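Local coordinates for G-protein interacting protein 1 (Dictyostelium discoideum, PDB 5Z1N) that probably binds heterotrimeric G proteins through their beta/gamma subunits, and in this C-terminal, TNFAIP8-like part holds phospholipid in a pocket among its helices, at residues 41-46 with 122-127; 23-28 with 130-135. One frame throughout, in Å; residues are numbered along the deposited sequence.

Contact 1 of 2, residues 41-46 with 122-127. With PEF (di-palmitoyl-3-sn-phosphatidylethanolamine), chain B.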
loop_
_atom_site.group_PDB
_atom_site.type_symbol
_atom_site.label_atom_id
_atom_site.label_comp_id
_atom_site.label_asym_id
_atom_site.label_seq_id
_atom_site.Cartn_x
_atom_site.Cartn_y
_atom_site.Cartn_z
ATOM N N ILE A 41 6.064 2.964 5.677
ATOM C CA ILE A 41 5.246 3.595 4.645
ATOM C C ILE A 41 5.528 5.090 4.596
ATOM O O ILE A 41 5.758 5.665 3.522
ATOM C CB ILE A 41 3.754 3.308 4.897
ATOM C CG1 ILE A 41 3.439 1.832 4.664
ATOM C CG2 ILE A 41 2.879 4.168 4.003
ATOM C CD1 ILE A 41 2.019 1.463 5.016
ATOM N N LEU A 42 5.537 5.737 5.767
ATOM C CA LEU A 42 5.841 7.164 5.812
ATOM C C LEU A 42 7.222 7.460 5.236
ATOM O O LEU A 42 7.385 8.405 4.462
ATOM C CB LEU A 42 5.741 7.675 7.247
ATOM C CG LEU A 42 4.321 7.743 7.809
ATOM C CD1 LEU A 42 4.362 7.951 9.314
ATOM C CD2 LEU A 42 3.542 8.852 7.123
ATOM N N LYS A 43 8.224 6.662 5.602
ATOM C CA LYS A 43 9.594 6.907 5.160
ATOM C C LYS A 43 9.713 6.806 3.642
ATOM O O LYS A 43 10.278 7.692 2.982
ATOM C CB LYS A 43 10.519 5.909 5.856
ATOM C CG LYS A 43 11.911 5.767 5.286
ATOM C CD LYS A 43 12.652 4.688 6.066
ATOM C CE LYS A 43 14.156 4.828 5.952
ATOM N NZ LYS A 43 14.851 3.969 6.952
ATOM N N ILE A 44 9.173 5.726 3.070
ATOM C CA ILE A 44 9.228 5.533 1.624
ATOM C C ILE A 44 8.506 6.670 0.911
ATOM O O ILE A 44 9.036 7.274 -0.032
ATOM C CB ILE A 44 8.632 4.168 1.246
ATOM C CG1 ILE A 44 9.415 3.037 1.914
ATOM C CG2 ILE A 44 8.606 3.997 -0.272
ATOM C CD1 ILE A 44 8.677 1.718 1.897
ATOM N N LEU A 45 7.278 6.971 1.349
ATOM C CA LEU A 45 6.503 8.039 0.723
ATOM C C LEU A 45 7.247 9.366 0.774
ATOM O O LEU A 45 7.387 10.053 -0.245
ATOM C CB LEU A 45 5.149 8.177 1.414
ATOM C CG LEU A 45 4.076 7.137 1.119
ATOM C CD1 LEU A 45 2.975 7.260 2.160
ATOM C CD2 LEU A 45 3.530 7.316 -0.293
ATOM N N ILE A 46 7.716 9.747 1.964
ATOM C CA ILE A 46 8.418 11.015 2.135
ATOM C C ILE A 46 9.613 11.095 1.196
ATOM O O ILE A 46 9.860 12.137 0.578
ATOM C CB ILE A 46 8.841 11.200 3.605
ATOM C CG1 ILE A 46 7.618 11.449 4.494
ATOM C CG2 ILE A 46 9.848 12.336 3.742
ATOM C CD1 ILE A 46 6.530 12.244 3.828
ATOM N N ILE A 122 16.551 -0.236 0.794
ATOM C CA ILE A 122 15.956 -0.979 -0.313
ATOM C C ILE A 122 15.313 -2.261 0.207
ATOM O O ILE A 122 14.178 -2.608 -0.162
ATOM C CB ILE A 122 17.016 -1.264 -1.393
ATOM C CG1 ILE A 122 17.548 0.045 -1.984
ATOM C CG2 ILE A 122 16.455 -2.172 -2.482
ATOM C CD1 ILE A 122 16.531 0.806 -2.828
ATOM N N GLN A 123 16.023 -2.980 1.085
ATOM C CA GLN A 123 15.429 -4.141 1.738
ATOM C C GLN A 123 14.191 -3.740 2.529
ATOM O O GLN A 123 13.225 -4.504 2.611
ATOM C CB GLN A 123 16.444 -4.821 2.656
ATOM C CG GLN A 123 15.892 -6.055 3.373
ATOM C CD GLN A 123 16.850 -6.627 4.411
ATOM O OE1 GLN A 123 17.264 -5.937 5.346
ATOM N NE2 GLN A 123 17.202 -7.898 4.251
ATOM N N LEU A 124 14.209 -2.547 3.125
ATOM C CA LEU A 124 13.018 -2.048 3.806
ATOM C C LEU A 124 11.848 -1.919 2.835
ATOM O O LEU A 124 10.717 -2.304 3.162
ATOM C CB LEU A 124 13.324 -0.708 4.476
ATOM C CG LEU A 124 12.241 -0.016 5.307
ATOM C CD1 LEU A 124 12.879 0.704 6.486
ATOM C CD2 LEU A 124 11.425 0.965 4.466
ATOM N N ILE A 125 12.100 -1.380 1.639
ATOM C CA ILE A 125 11.053 -1.330 0.620
ATOM C C ILE A 125 10.510 -2.726 0.352
ATOM O O ILE A 125 9.290 -2.950 0.337
ATOM C CB ILE A 125 11.583 -0.687 -0.673
ATOM C CG1 ILE A 125 11.998 0.761 -0.430
ATOM C CG2 ILE A 125 10.527 -0.763 -1.771
ATOM C CD1 ILE A 125 12.708 1.369 -1.605
ATOM N N ARG A 126 11.415 -3.692 0.148
ATOM C CA ARG A 126 10.995 -5.053 -0.174
ATOM C C ARG A 126 10.138 -5.653 0.935
ATOM O O ARG A 126 9.090 -6.251 0.667
ATOM C CB ARG A 126 12.217 -5.936 -0.441
ATOM C CG ARG A 126 12.952 -5.606 -1.731
ATOM C CD ARG A 126 13.857 -6.754 -2.160
ATOM N NE ARG A 126 14.729 -7.192 -1.073
ATOM C CZ ARG A 126 15.965 -6.744 -0.877
ATOM N NH1 ARG A 126 16.485 -5.841 -1.702
ATOM N NH2 ARG A 126 16.682 -7.200 0.143
ATOM N N ASN A 127 10.574 -5.517 2.190
ATOM C CA ASN A 127 9.826 -6.103 3.301
ATOM C C ASN A 127 8.466 -5.438 3.460
ATOM O O ASN A 127 7.460 -6.114 3.723
ATOM C CB ASN A 127 10.623 -5.982 4.599
ATOM C CG ASN A 127 11.793 -6.941 4.659
ATOM O OD1 ASN A 127 11.804 -7.969 3.981
ATOM N ND2 ASN A 127 12.781 -6.614 5.482
HETATM C C2 PEF B . -0.580 12.282 -0.768
HETATM C C1 PEF B . 0.075 12.922 -1.986
HETATM N N PEF B . -2.542 15.203 -6.801
HETATM C C3 PEF B . -2.049 12.659 -0.661
HETATM C C4 PEF B . -0.543 14.310 -5.769
HETATM C C5 PEF B . -1.127 14.977 -7.007
HETATM C C10 PEF B . -0.203 10.188 0.314
HETATM C C11 PEF B . 0.178 8.729 0.273
HETATM C C12 PEF B . -0.700 7.882 1.187
HETATM C C13 PEF B . -0.467 6.416 0.839
HETATM C C14 PEF B . -1.162 5.442 1.784
HETATM C C15 PEF B . -1.161 4.054 1.147
HETATM C C16 PEF B . -1.731 2.994 2.077
HETATM C C17 PEF B . -2.089 1.719 1.317
HETATM C C18 PEF B . -0.984 1.293 0.356
HETATM C C19 PEF B . -0.847 -0.226 0.306
HETATM C C20 PEF B . -2.184 -0.922 0.069
HETATM C C21 PEF B . -2.406 -2.017 1.106
HETATM C C22 PEF B . -3.791 -2.640 0.972
HETATM C C23 PEF B . -4.156 -3.438 2.220
HETATM C C24 PEF B . -5.485 -4.160 2.032
HETATM C C25 PEF B . -5.944 -4.811 3.318
HETATM C C30 PEF B . -3.470 10.710 -1.214
HETATM C C31 PEF B . -4.254 9.892 -2.212
HETATM C C32 PEF B . -3.463 8.649 -2.601
HETATM C C33 PEF B . -2.253 9.004 -3.457
HETATM C C34 PEF B . -1.150 7.967 -3.287
HETATM C C35 PEF B . -0.019 8.192 -4.285
HETATM C C36 PEF B . 1.292 7.601 -3.779
HETATM C C37 PEF B . 2.298 7.395 -4.907
HETATM C C38 PEF B . 3.659 6.983 -4.352
HETATM C C39 PEF B . 4.167 5.704 -5.009
HETATM C C40 PEF B . 5.547 5.306 -4.492
HETATM C C41 PEF B . 5.545 5.050 -2.989
HETATM C C42 PEF B . 4.648 3.875 -2.606
HETATM C C43 PEF B . 4.821 3.523 -1.133
HETATM C C44 PEF B . 3.907 2.378 -0.718
HETATM C C45 PEF B . 4.251 1.897 0.675
HETATM O O4 PEF B . -0.264 10.802 1.364
HETATM O O5 PEF B . -3.401 10.371 -0.043
HETATM O O2 PEF B . -0.502 10.873 -0.930
HETATM O O3 PEF B . -2.761 11.904 -1.637
HETATM O O1P PEF B . 0.043 16.567 -2.859
HETATM O O2P PEF B . 1.373 14.544 -3.889
HETATM O O3P PEF B . -0.560 14.156 -2.294
HETATM O O4P PEF B . -0.958 15.005 -4.594
HETATM P P PEF B . 0.087 15.148 -3.386
#
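Ile44 of helix 31-53 and Leu124 of helix 119-132 meet through their branch ends, CD1 of Ile44 lying 3.8 Å from CD2 of Leu124 as the two side chains run past each other in opposite directions. The pair illustrates how one beta-branched residue can serve two surfaces at once. With CG1 of Ile44 anti to its carbonyl carbon (chi1 -60°), the CG1-CD1 arm reaches toward helix 119-132, where CD1 also comes within 4.1 Å of Ile125 CA; the CG2 methyl turns to the lipid and touches acyl carbon C43 of the phosphatidylethanolamine at 3.9 Å. Ile125 adds its own CG1, 4.2 Å from CG1 of Ile44, and its flank is packed in turn by Phe117 and by Val110 and Leu113 of helix 92-113. Leu124 has a second task: its CD1 methyl meets the far end of the extended Lys43 chain, which crosses it at a slant, 3.8 Å from NZ, whose hydrogen bond goes to Asn121. Replacing Ile44 with an alanine would probably leave Leu124 CD2 without its apolar mate and open a gap between helix and acyl chain. One turn of backbone away from Ile41, Leu45 faces the same ligand, both of its methyls 3.7 Å from lipid carbon C11. No hydrogen bond joins the segments; their axes approach to 10.6 Å with a signed crossing angle of -120°. Here the crossing of helices 31-53 and 119-132 supplies part of the wall of the phosphatidylethanolamine pocket, through Ile44 and Leu45, in this TNFAIP8-like domain.

Contact 2 of 2, residues 23-28 with 130-135; sequences KIIKRV and AFLGSL
Across this contact the backbones stay well apart, Ile25 CA and Leu132 CA being nearest at 8.6 Å, and helix 119-132 ends here, Gly133 being the first residue to leave helical geometry. The gap is bridged by side chains alone, a useful example of one isoleucine engaging two successive residues near a helix end. Ile25 offers its CG2 methyl obliquely to the Phe131 ring, 3.8 Å from CE1 and 4.0 Å from CZ. Its other arm ends in CD1, which meets CD2 of Leu132 at 3.7 Å, the two side chains crossing at about a right angle. Phe131 reaches across because its CG stands anti to the backbone N (chi1 -175°), throwing the ring toward helix 12-28. Leu132 starts out beside the contact, and its far methyl swings closer to Ile25. CE1 of Phe131 is met by both branches of Ile25, CG2 most closely, while CD1 reaches Leu132 CD2 as well; no hydrogen bond joins the segments. Beyond Gly133, whose carbonyl oxygen accepts a hydrogen bond from Ser99, Ser134 is the N-cap of helix 135-144. Around this apolar centre, Ile25 also packs on Ala34 and Met37 of helix 31-53, and Leu132 on Ile41 of that helix. The Phe131 ring meets that of Phe137 from helix 135-144, so the end of helix 119-132 sits among helices 12-28, 31-53 and 135-144.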
loop_
_atom_site.group_PDB
_atom_site.type_symbol
_atom_site.label_atom_id
_atom_site.label_comp_id
_atom_site.label_asym_id
_atom_site.label_seq_id
_atom_site.Cartn_x
_atom_site.Cartn_y
_atom_site.Cartn_z
ATOM N N LYS A 23 -4.544 0.201 11.368
ATOM C CA LYS A 23 -5.489 -0.514 12.224
ATOM C C LYS A 23 -5.685 -1.944 11.738
ATOM O O LYS A 23 -5.706 -2.890 12.544
ATOM C CB LYS A 23 -6.827 0.224 12.281
ATOM C CG LYS A 23 -7.851 -0.447 13.189
ATOM C CD LYS A 23 -8.968 0.507 13.595
ATOM C CE LYS A 23 -9.774 0.980 12.391
ATOM N NZ LYS A 23 -10.784 2.017 12.768
ATOM N N ILE A 24 -5.804 -2.127 10.419
ATOM C CA ILE A 24 -5.962 -3.484 9.894
ATOM C C ILE A 24 -4.735 -4.337 10.218
ATOM O O ILE A 24 -4.859 -5.502 10.633
ATOM C CB ILE A 24 -6.252 -3.431 8.385
ATOM C CG1 ILE A 24 -7.680 -2.922 8.158
ATOM C CG2 ILE A 24 -6.063 -4.797 7.753
ATOM C CD1 ILE A 24 -7.986 -2.516 6.728
ATOM N N ILE A 25 -3.537 -3.767 10.060
ATOM C CA ILE A 25 -2.315 -4.507 10.374
ATOM C C ILE A 25 -2.292 -4.898 11.846
ATOM O O ILE A 25 -1.925 -6.028 12.194
ATOM C CB ILE A 25 -1.069 -3.687 9.995
ATOM C CG1 ILE A 25 -1.012 -3.453 8.488
ATOM C CG2 ILE A 25 0.199 -4.402 10.456
ATOM C CD1 ILE A 25 0.185 -2.641 8.064
ATOM N N LYS A 26 -2.665 -3.968 12.731
ATOM C CA LYS A 26 -2.793 -4.297 14.147
ATOM C C LYS A 26 -3.678 -5.521 14.337
ATOM O O LYS A 26 -3.320 -6.462 15.054
ATOM C CB LYS A 26 -3.367 -3.109 14.924
ATOM C CG LYS A 26 -2.349 -2.072 15.363
ATOM C CD LYS A 26 -2.854 -1.258 16.552
ATOM C CE LYS A 26 -4.116 -0.492 16.210
ATOM N NZ LYS A 26 -4.600 0.311 17.374
ATOM N N ARG A 27 -4.838 -5.531 13.675
ATOM C CA ARG A 27 -5.775 -6.632 13.864
ATOM C C ARG A 27 -5.226 -7.959 13.347
ATOM O O ARG A 27 -5.510 -9.010 13.933
ATOM C CB ARG A 27 -7.106 -6.304 13.187
ATOM C CG ARG A 27 -7.827 -5.102 13.793
ATOM C CD ARG A 27 -8.305 -5.372 15.221
ATOM N NE ARG A 27 -7.287 -5.071 16.228
ATOM C CZ ARG A 27 -7.134 -3.885 16.809
ATOM N NH1 ARG A 27 -6.185 -3.710 17.715
ATOM N NH2 ARG A 27 -7.927 -2.874 16.482
ATOM N N VAL A 28 -4.440 -7.947 12.269
ATOM C CA VAL A 28 -3.985 -9.214 11.702
ATOM C C VAL A 28 -2.662 -9.715 12.273
ATOM O O VAL A 28 -2.373 -10.916 12.168
ATOM C CB VAL A 28 -3.852 -9.129 10.172
ATOM C CG1 VAL A 28 -5.199 -8.818 9.539
ATOM C CG2 VAL A 28 -2.815 -8.100 9.802
ATOM N N ALA A 130 6.236 -6.484 0.621
ATOM C CA ALA A 130 5.969 -7.911 0.725
ATOM C C ALA A 130 4.919 -8.192 1.788
ATOM O O ALA A 130 4.087 -9.090 1.624
ATOM C CB ALA A 130 7.257 -8.673 1.030
ATOM N N PHE A 131 4.937 -7.434 2.885
ATOM C CA PHE A 131 3.889 -7.597 3.884
ATOM C C PHE A 131 2.567 -7.024 3.389
ATOM O O PHE A 131 1.539 -7.711 3.397
ATOM C CB PHE A 131 4.298 -6.938 5.198
ATOM C CG PHE A 131 3.316 -7.160 6.309
ATOM C CD1 PHE A 131 2.278 -6.269 6.525
ATOM C CD2 PHE A 131 3.426 -8.267 7.131
ATOM C CE1 PHE A 131 1.372 -6.477 7.545
ATOM C CE2 PHE A 131 2.526 -8.478 8.154
ATOM C CZ PHE A 131 1.499 -7.582 8.361
ATOM N N LEU A 132 2.577 -5.760 2.951
ATOM C CA LEU A 132 1.334 -5.088 2.577
ATOM C C LEU A 132 0.693 -5.712 1.347
ATOM O O LEU A 132 -0.531 -5.639 1.184
ATOM C CB LEU A 132 1.589 -3.604 2.319
ATOM C CG LEU A 132 2.032 -2.736 3.489
ATOM C CD1 LEU A 132 2.517 -1.404 2.954
ATOM C CD2 LEU A 132 0.898 -2.546 4.480
ATOM N N GLY A 133 1.492 -6.302 0.465
ATOM C CA GLY A 133 0.984 -6.951 -0.722
ATOM C C GLY A 133 0.879 -8.454 -0.618
ATOM O O GLY A 133 0.672 -9.116 -1.641
ATOM N N SER A 134 1.015 -9.017 0.577
ATOM C CA SER A 134 1.004 -10.464 0.732
ATOM C C SER A 134 -0.396 -11.022 0.507
ATOM O O SER A 134 -1.377 -10.505 1.047
ATOM C CB SER A 134 1.499 -10.849 2.123
ATOM O OG SER A 134 1.231 -12.213 2.390
ATOM N N LEU A 135 -0.480 -12.093 -0.285
ATOM C CA LEU A 135 -1.744 -12.807 -0.426
ATOM C C LEU A 135 -2.216 -13.380 0.907
ATOM O O LEU A 135 -3.425 -13.470 1.149
ATOM C CB LEU A 135 -1.599 -13.916 -1.468
ATOM C CG LEU A 135 -2.857 -14.707 -1.830
ATOM C CD1 LEU A 135 -3.992 -13.773 -2.218
ATOM C CD2 LEU A 135 -2.552 -15.678 -2.960
#

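How the contacts relate
Contacts 1 and 2 illustrate how one helix can tie together two that follow each other in the chain. Both draw on helix 119-132, its earlier turns in contact 1 and its C-terminal end in contact 2, while their partners are helix 31-53 and helix 12-28. Along the sequence the order is 23-28, 41-46, 122-127, 130-135, so the closure made by contact 2 encloses that of contact 1. Their centres are 15 Å apart, yet they touch: Ile41 CD1 packs 3.6 Å from Leu132 CD1. Together they set helices 12-28 and 31-53 of the TNFAIP8-like domain against helix 119-132, with Ile44, Leu45 and Leu132 close to the bound phosphatidylethanolamine.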